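PDB 3GLV: FAD synthase from Thermoplasma volcanium GSS1, which probably catalyses the transfer of the AMP portion of ATP to flavin mononucleotide, producing the coenzyme FAD and diphosphate. Local coordinates for residues 22-36 with 60-72. Sequence-based numbering, arbitrary orientation.
Sequences LKESKKLGDELVVVV and ISELKVVDRAILG
Lys26, of helix 16-26, reaches Asp67 just ahead of strand 68-71. Its CB lies 4.1 Å from Val65 CB, and its CG and CD pass Val65 O at 3.8 and 3.7 Å. Lys26 CE is 3.5 Å from Asp67 OD2, and NZ closes a salt bridge of 2.7 Å to the same OD2. Starting anti to the backbone N (chi1 175°), the chain bends at chi2 and chi4, which brings the ammonium to the acid, the two side chains crossing at about a right angle. The lysine uses the syn lone pair of OD2; the anti one takes Leu32 N at 2.8 Å, a nearly straight bond (167° at the hydrogen). A water accepts from NZ and donates to Asp67 OD1, bridging the pair. Cutting Lys26 back to an alanine removes the ammonium and would probably leave the Asp67 charge without its cationic mate.

Beyond Asp67 the strands pair in parallel register, axes 22° apart, Val33 with Arg68 through Val36 with Leu71. Leu32 O receives both Asp67 N and Arg68 N, and the ladder continues to Gly72 N on Val36 O. On the face carrying Val34, its CG2 meets Val66 CG1 at 3.8 Å, while Leu22 CD1 packs on Ile60 CD1 at 3.6 Å; Phe11, inferred to bind ATP, also touches Val34 and Ile60. Strand 68-71 is an outer strand beside 31-36 in the five-stranded parallel sheet, order 3-2-1-4-5, of the Rossmann-like nucleotidyltransferase fold. Two donors on the syn and anti lone pairs of OD2 should restrict the carboxylate's rotation, and the ammonium probably favours its ionised form, linking helix and strand 31-36 to the residue leading into strand 68-71.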
ATOM      1  N   LEU A  22      -1.937   1.493  10.904  1.00 17.85           N
ATOM      2  CA  LEU A  22      -0.848   0.567  10.795  1.00 17.58           C
ATOM      3  C   LEU A  22       0.505   1.189  11.204  1.00 17.16           C
ATOM      4  O   LEU A  22       1.192   0.645  11.996  1.00 17.35           O
ATOM      5  CB  LEU A  22      -0.798  -0.032   9.400  1.00 16.64           C
ATOM      6  CG  LEU A  22      -2.013  -0.844   8.974  1.00 20.31           C
ATOM      7  CD1 LEU A  22      -1.845  -1.496   7.621  1.00 22.50           C
ATOM      8  CD2 LEU A  22      -2.318  -1.870  10.016  1.00 31.00           C
ATOM      9  N   LYS A  23       0.838   2.349  10.675  1.00 18.09           N
ATOM     10  CA  LYS A  23       2.087   3.014  10.972  1.00 18.97           C
ATOM     11  C   LYS A  23       2.247   3.326  12.432  1.00 19.23           C
ATOM     12  O   LYS A  23       3.356   3.138  13.003  1.00 18.94           O
ATOM     13  CB  LYS A  23       2.266   4.254  10.125  1.00 19.62           C
ATOM     14  CG  LYS A  23       3.534   4.982  10.367  1.00 22.39           C
ATOM     15  CD  LYS A  23       3.758   6.183   9.364  1.00 26.61           C
ATOM     16  CE  LYS A  23       3.998   5.708   7.913  1.00 27.20           C
ATOM     17  NZ  LYS A  23       4.440   6.904   7.140  1.00 25.32           N
ATOM     18  N   GLU A  24       1.174   3.803  13.064  1.00 19.11           N
ATOM     19  CA  GLU A  24       1.276   4.149  14.485  1.00 18.80           C
ATOM     20  C   GLU A  24       1.355   2.847  15.304  1.00 19.30           C
ATOM     21  O   GLU A  24       2.043   2.808  16.291  1.00 17.67           O
ATOM     22  CB  GLU A  24       0.123   5.019  14.944  1.00 19.13           C
ATOM     23  CG  GLU A  24       0.092   6.405  14.314  1.00 20.59           C
ATOM     24  CD  GLU A  24       1.368   7.190  14.556  1.00 20.50           C
ATOM     25  OE1 GLU A  24       1.620   7.579  15.702  1.00 22.02           O
ATOM     26  OE2 GLU A  24       2.114   7.415  13.598  1.00 21.82           O
ATOM     27  N   SER A  25       0.697   1.764  14.842  1.00 18.68           N
ATOM     28  CA  SER A  25       0.780   0.521  15.549  1.00 18.86           C
ATOM     29  C   SER A  25       2.222   0.033  15.520  1.00 20.12           C
ATOM     30  O   SER A  25       2.721  -0.418  16.531  1.00 19.82           O
ATOM     31  CB  SER A  25      -0.180  -0.530  15.005  1.00 19.00           C
ATOM     32  OG  SER A  25      -1.539  -0.098  15.123  1.00 19.31           O
ATOM     33  N   LYS A  26       2.885   0.117  14.353  1.00 21.05           N
ATOM     34  CA  LYS A  26       4.258  -0.367  14.200  1.00 21.18           C
ATOM     35  C   LYS A  26       5.195   0.374  15.144  1.00 20.40           C
ATOM     36  O   LYS A  26       6.089  -0.211  15.749  1.00 19.95           O
ATOM     37  CB  LYS A  26       4.718  -0.243  12.772  1.00 22.49           C
ATOM     38  CG  LYS A  26       6.206  -0.610  12.512  1.00 25.82           C
ATOM     39  CD  LYS A  26       6.571  -2.022  12.909  1.00 27.78           C
ATOM     40  CE  LYS A  26       8.007  -2.370  12.475  1.00 31.14           C
ATOM     41  NZ  LYS A  26       8.069  -3.119  11.230  1.00 34.73           N
ATOM     42  N   LYS A  27       4.935   1.663  15.333  1.00 19.99           N
ATOM     43  CA  LYS A  27       5.782   2.485  16.186  1.00 18.80           C
ATOM     44  C   LYS A  27       5.834   1.934  17.608  1.00 18.98           C
ATOM     45  O   LYS A  27       6.747   2.301  18.356  1.00 17.64           O
ATOM     46  CB  LYS A  27       5.292   3.931  16.258  1.00 17.11           C
ATOM     47  CG  LYS A  27       5.596   4.719  15.016  1.00 18.44           C
ATOM     48  CD  LYS A  27       5.120   6.144  15.130  1.00 18.08           C
ATOM     49  CE  LYS A  27       5.462   6.891  13.858  1.00 17.07           C
ATOM     50  NZ  LYS A  27       4.682   8.169  13.771  1.00 15.79           N
ATOM     51  N   LEU A  28       4.850   1.129  18.009  1.00 19.05           N
ATOM     52  CA  LEU A  28       4.772   0.732  19.416  1.00 19.95           C
ATOM     53  C   LEU A  28       5.635  -0.518  19.712  1.00 20.10           C
ATOM     54  O   LEU A  28       5.783  -0.916  20.870  1.00 20.29           O
ATOM     55  CB  LEU A  28       3.314   0.503  19.855  1.00 19.58           C
ATOM     56  CG  LEU A  28       2.267   1.627  19.872  1.00 18.69           C
ATOM     57  CD1 LEU A  28       0.842   1.006  19.923  1.00 13.20           C
ATOM     58  CD2 LEU A  28       2.483   2.652  20.994  1.00 15.43           C
ATOM     59  N   GLY A  29       6.188  -1.155  18.688  1.00 20.94           N
ATOM     60  CA  GLY A  29       6.962  -2.354  18.915  1.00 20.95           C
ATOM     61  C   GLY A  29       7.970  -2.623  17.816  1.00 21.38           C
ATOM     62  O   GLY A  29       8.465  -1.693  17.176  1.00 20.05           O
ATOM     63  N   ASP A  30       8.253  -3.907  17.592  1.00 21.12           N
ATOM     64  CA  ASP A  30       9.287  -4.331  16.649  1.00 22.66           C
ATOM     65  C   ASP A  30       8.784  -5.159  15.518  1.00 22.98           C
ATOM     66  O   ASP A  30       9.431  -5.265  14.477  1.00 24.92           O
ATOM     67  CB  ASP A  30      10.285  -5.188  17.442  1.00 24.14           C
ATOM     68  CG  ASP A  30      10.945  -4.403  18.534  1.00 25.02           C
ATOM     69  OD1 ASP A  30      11.702  -3.493  18.160  1.00 24.57           O
ATOM     70  OD2 ASP A  30      10.683  -4.660  19.736  1.00 28.05           O
ATOM     71  N   GLU A  31       7.654  -5.822  15.723  1.00 23.73           N
ATOM     72  CA  GLU A  31       7.026  -6.613  14.691  1.00 23.84           C
ATOM     73  C   GLU A  31       5.527  -6.240  14.650  1.00 23.04           C
ATOM     74  O   GLU A  31       4.862  -6.297  15.641  1.00 23.89           O
ATOM     75  CB  GLU A  31       7.196  -8.087  15.026  1.00 24.44           C
ATOM     76  CG  GLU A  31       6.611  -9.052  14.021  1.00 27.04           C
ATOM     77  CD  GLU A  31       6.488 -10.449  14.551  1.00 29.72           C
ATOM     78  OE1 GLU A  31       6.308 -10.614  15.762  1.00 31.95           O
ATOM     79  OE2 GLU A  31       6.500 -11.388  13.750  1.00 34.24           O
ATOM     80  N   LEU A  32       5.027  -5.856  13.475  1.00 21.79           N
ATOM     81  CA  LEU A  32       3.606  -5.680  13.243  1.00 19.87           C
ATOM     82  C   LEU A  32       3.012  -6.856  12.481  1.00 20.47           C
ATOM     83  O   LEU A  32       3.449  -7.157  11.366  1.00 19.19           O
ATOM     84  CB  LEU A  32       3.342  -4.368  12.518  1.00 19.71           C
ATOM     85  CG  LEU A  32       1.864  -4.071  12.219  1.00 18.65           C
ATOM     86  CD1 LEU A  32       1.049  -3.904  13.501  1.00 20.01           C
ATOM     87  CD2 LEU A  32       1.743  -2.793  11.361  1.00 18.39           C
ATOM     88  N   VAL A  33       2.059  -7.551  13.153  1.00 20.45           N
ATOM     89  CA  VAL A  33       1.237  -8.607  12.563  1.00 20.22           C
ATOM     90  C   VAL A  33      -0.106  -7.996  12.321  1.00 19.74           C
ATOM     91  O   VAL A  33      -0.773  -7.429  13.246  1.00 20.06           O
ATOM     92  CB  VAL A  33       1.142  -9.894  13.480  1.00 20.98           C
ATOM     93  CG1 VAL A  33       0.259 -10.976  12.843  1.00 22.13           C
ATOM     94  CG2 VAL A  33       2.560 -10.495  13.842  1.00 21.15           C
ATOM     95  N   VAL A  34      -0.556  -8.076  11.079  1.00 19.93           N
ATOM     96  CA  VAL A  34      -1.909  -7.599  10.759  1.00 18.85           C
ATOM     97  C   VAL A  34      -2.841  -8.741  10.504  1.00 20.34           C
ATOM     98  O   VAL A  34      -2.517  -9.697   9.690  1.00 18.98           O
ATOM     99  CB  VAL A  34      -1.901  -6.612   9.542  1.00 20.58           C
ATOM    100  CG1 VAL A  34      -3.338  -6.153   9.216  1.00 17.00           C
ATOM    101  CG2 VAL A  34      -0.951  -5.430   9.796  1.00 17.23           C
ATOM    102  N   VAL A  35      -3.996  -8.710  11.168  1.00 18.68           N
ATOM    103  CA  VAL A  35      -4.979  -9.775  10.953  1.00 19.58           C
ATOM    104  C   VAL A  35      -6.132  -9.236  10.103  1.00 19.99           C
ATOM    105  O   VAL A  35      -6.840  -8.299  10.490  1.00 18.84           O
ATOM    106  CB  VAL A  35      -5.527 -10.329  12.298  1.00 20.94           C
ATOM    107  CG1 VAL A  35      -6.621 -11.438  12.083  1.00 19.48           C
ATOM    108  CG2 VAL A  35      -4.367 -10.797  13.205  1.00 19.79           C
ATOM    109  N   VAL A  36      -6.266  -9.817   8.928  1.00 19.59           N
ATOM    110  CA  VAL A  36      -7.156  -9.343   7.870  1.00 20.89           C
ATOM    111  C   VAL A  36      -8.457 -10.172   7.898  1.00 21.56           C
ATOM    112  O   VAL A  36      -8.402 -11.414   7.832  1.00 21.57           O
ATOM    113  CB  VAL A  36      -6.465  -9.503   6.478  1.00 20.63           C
ATOM    114  CG1 VAL A  36      -7.437  -9.134   5.326  1.00 19.76           C
ATOM    115  CG2 VAL A  36      -5.217  -8.666   6.414  1.00 18.12           C
ATOM    116  N   ILE A  60      -2.150  -5.781   1.760  1.00 21.20           N
ATOM    117  CA  ILE A  60      -1.653  -5.342   3.100  1.00 20.68           C
ATOM    118  C   ILE A  60      -0.178  -5.761   3.340  1.00 19.81           C
ATOM    119  O   ILE A  60       0.616  -5.022   3.903  1.00 19.31           O
ATOM    120  CB  ILE A  60      -2.570  -5.905   4.231  1.00 21.92           C
ATOM    121  CG1 ILE A  60      -3.693  -4.922   4.524  1.00 22.41           C
ATOM    122  CG2 ILE A  60      -1.806  -6.173   5.538  1.00 21.00           C
ATOM    123  CD1 ILE A  60      -3.186  -3.586   5.054  1.00 21.02           C
ATOM    124  N   SER A  61       0.193  -6.945   2.850  1.00 20.17           N
ATOM    125  CA  SER A  61       1.541  -7.500   3.021  1.00 21.02           C
ATOM    126  C   SER A  61       2.603  -6.674   2.274  1.00 20.82           C
ATOM    127  O   SER A  61       3.812  -6.876   2.477  1.00 21.14           O
ATOM    128  CB  SER A  61       1.594  -8.934   2.449  1.00 20.37           C
ATOM    129  OG  SER A  61       0.782  -9.724   3.311  1.00 27.44           O
ATOM    130  N   GLU A  62       2.172  -5.804   1.375  1.00 20.88           N
ATOM    131  CA  GLU A  62       3.121  -5.048   0.559  1.00 21.11           C
ATOM    132  C   GLU A  62       3.513  -3.745   1.213  1.00 21.04           C
ATOM    133  O   GLU A  62       4.351  -3.016   0.647  1.00 22.10           O
ATOM    134  CB  GLU A  62       2.547  -4.804  -0.857  1.00 20.87           C
ATOM    135  CG  GLU A  62       2.418  -6.111  -1.700  1.00 23.13           C
ATOM    136  CD  GLU A  62       3.740  -6.700  -2.110  1.00 26.23           C
ATOM    137  OE1 GLU A  62       4.731  -5.937  -2.207  1.00 25.07           O
ATOM    138  OE2 GLU A  62       3.776  -7.922  -2.405  1.00 25.99           O
ATOM    139  N   LEU A  63       2.921  -3.422   2.365  1.00 19.04           N
ATOM    140  CA  LEU A  63       3.261  -2.189   3.074  1.00 18.66           C
ATOM    141  C   LEU A  63       4.528  -2.260   3.896  1.00 19.46           C
ATOM    142  O   LEU A  63       4.759  -3.222   4.657  1.00 21.17           O
ATOM    143  CB  LEU A  63       2.135  -1.751   3.990  1.00 17.78           C
ATOM    144  CG  LEU A  63       0.805  -1.504   3.271  1.00 18.77           C
ATOM    145  CD1 LEU A  63      -0.290  -1.368   4.321  1.00 15.36           C
ATOM    146  CD2 LEU A  63       0.929  -0.290   2.344  1.00 19.78           C
ATOM    147  N   LYS A  64       5.347  -1.213   3.780  1.00 19.17           N
ATOM    148  CA  LYS A  64       6.634  -1.170   4.491  1.00 20.44           C
ATOM    149  C   LYS A  64       6.462  -1.546   5.954  1.00 19.60           C
ATOM    150  O   LYS A  64       7.228  -2.325   6.465  1.00 17.03           O
ATOM    151  CB  LYS A  64       7.275   0.247   4.420  1.00 19.71           C
ATOM    152  CG  LYS A  64       7.880   0.601   3.031  1.00 22.00           C
ATOM    153  CD  LYS A  64       8.537   2.027   2.999  1.00 23.62           C
ATOM    154  CE  LYS A  64       8.948   2.485   1.568  1.00 24.15           C
ATOM    155  NZ  LYS A  64       9.516   1.361   0.645  1.00 24.16           N
ATOM    156  N   VAL A  65       5.430  -0.998   6.604  1.00 19.96           N
ATOM    157  CA  VAL A  65       5.318  -1.120   8.043  1.00 20.24           C
ATOM    158  C   VAL A  65       4.786  -2.479   8.505  1.00 22.62           C
ATOM    159  O   VAL A  65       4.857  -2.771   9.698  1.00 23.81           O
ATOM    160  CB  VAL A  65       4.463   0.033   8.660  1.00 20.24           C
ATOM    161  CG1 VAL A  65       5.073   1.386   8.305  1.00 19.31           C
ATOM    162  CG2 VAL A  65       3.012  -0.055   8.267  1.00 19.16           C
ATOM    163  N   VAL A  66       4.330  -3.335   7.575  1.00 22.83           N
ATOM    164  CA  VAL A  66       3.759  -4.594   7.929  1.00 22.61           C
ATOM    165  C   VAL A  66       4.793  -5.717   7.847  1.00 24.16           C
ATOM    166  O   VAL A  66       5.319  -6.061   6.753  1.00 23.15           O
ATOM    167  CB  VAL A  66       2.492  -4.960   7.054  1.00 22.58           C
ATOM    168  CG1 VAL A  66       1.944  -6.318   7.433  1.00 21.14           C
ATOM    169  CG2 VAL A  66       1.420  -3.895   7.152  1.00 19.80           C
ATOM    170  N   ASP A  67       5.030  -6.359   8.989  1.00 23.96           N
ATOM    171  CA  ASP A  67       5.972  -7.492   8.989  1.00 24.78           C
ATOM    172  C   ASP A  67       5.299  -8.775   8.557  1.00 25.60           C
ATOM    173  O   ASP A  67       5.864  -9.497   7.740  1.00 27.33           O
ATOM    174  CB  ASP A  67       6.638  -7.606  10.328  1.00 23.53           C
ATOM    175  CG  ASP A  67       7.442  -6.371  10.633  1.00 25.41           C
ATOM    176  OD1 ASP A  67       8.383  -6.130   9.853  1.00 31.56           O
ATOM    177  OD2 ASP A  67       7.078  -5.594  11.539  1.00 22.15           O
ATOM    178  N   ARG A  68       4.086  -9.025   9.058  1.00 25.37           N
ATOM    179  CA  ARG A  68       3.348 -10.258   8.735  1.00 26.26           C
ATOM    180  C   ARG A  68       1.866  -9.996   8.678  1.00 24.72           C
ATOM    181  O   ARG A  68       1.326  -9.229   9.485  1.00 23.55           O
ATOM    182  CB  ARG A  68       3.584 -11.342   9.797  1.00 26.65           C
ATOM    183  CG  ARG A  68       4.809 -12.156   9.519  1.00 33.79           C
ATOM    184  CD  ARG A  68       5.074 -13.170  10.638  1.00 39.72           C
ATOM    185  NE  ARG A  68       3.909 -14.028  10.823  1.00 44.28           N
ATOM    186  CZ  ARG A  68       3.277 -14.243  11.981  1.00 46.46           C
ATOM    187  NH1 ARG A  68       3.683 -13.668  13.123  1.00 47.55           N
ATOM    188  NH2 ARG A  68       2.221 -15.053  11.985  1.00 46.14           N
ATOM    189  N   ALA A  69       1.205 -10.683   7.747  1.00 24.29           N
ATOM    190  CA  ALA A  69      -0.234 -10.587   7.621  1.00 24.03           C
ATOM    191  C   ALA A  69      -0.849 -11.939   7.505  1.00 23.74           C
ATOM    192  O   ALA A  69      -0.355 -12.805   6.764  1.00 23.13           O
ATOM    193  CB  ALA A  69      -0.616  -9.701   6.436  1.00 23.43           C
ATOM    194  N   ILE A  70      -1.939 -12.118   8.243  1.00 22.70           N
ATOM    195  CA  ILE A  70      -2.687 -13.347   8.239  1.00 22.75           C
ATOM    196  C   ILE A  70      -4.192 -13.151   8.188  1.00 22.67           C
ATOM    197  O   ILE A  70      -4.755 -12.107   8.595  1.00 22.41           O
ATOM    198  CB  ILE A  70      -2.337 -14.263   9.430  1.00 23.35           C
ATOM    199  CG1 ILE A  70      -2.680 -13.608  10.753  1.00 22.93           C
ATOM    200  CG2 ILE A  70      -0.813 -14.675   9.428  1.00 23.98           C
ATOM    201  CD1 ILE A  70      -2.623 -14.622  11.852  1.00 23.20           C
ATOM    202  N   LEU A  71      -4.866 -14.173   7.702  1.00 22.73           N
ATOM    203  CA  LEU A  71      -6.323 -14.180   7.743  1.00 24.83           C
ATOM    204  C   LEU A  71      -6.811 -14.466   9.182  1.00 25.40           C
ATOM    205  O   LEU A  71      -6.266 -15.299   9.899  1.00 25.08           O
ATOM    206  CB  LEU A  71      -6.863 -15.196   6.743  1.00 25.45           C
ATOM    207  CG  LEU A  71      -7.453 -14.734   5.391  1.00 28.87           C
ATOM    208  CD1 LEU A  71      -7.180 -13.336   4.982  1.00 23.51           C
ATOM    209  CD2 LEU A  71      -7.133 -15.731   4.233  1.00 32.36           C
ATOM    210  N   GLY A  72      -7.856 -13.795   9.593  1.00 25.92           N
ATOM    211  CA  GLY A  72      -8.435 -14.037  10.882  1.00 27.29           C
ATOM    212  C   GLY A  72      -9.307 -15.286  10.952  1.00 29.53           C
ATOM    213  O   GLY A  72      -9.417 -16.036  10.012  1.00 27.89           O
TER
HETATM  214  O   HOH W   1      10.440  -4.117  11.333  1.00 47.26           O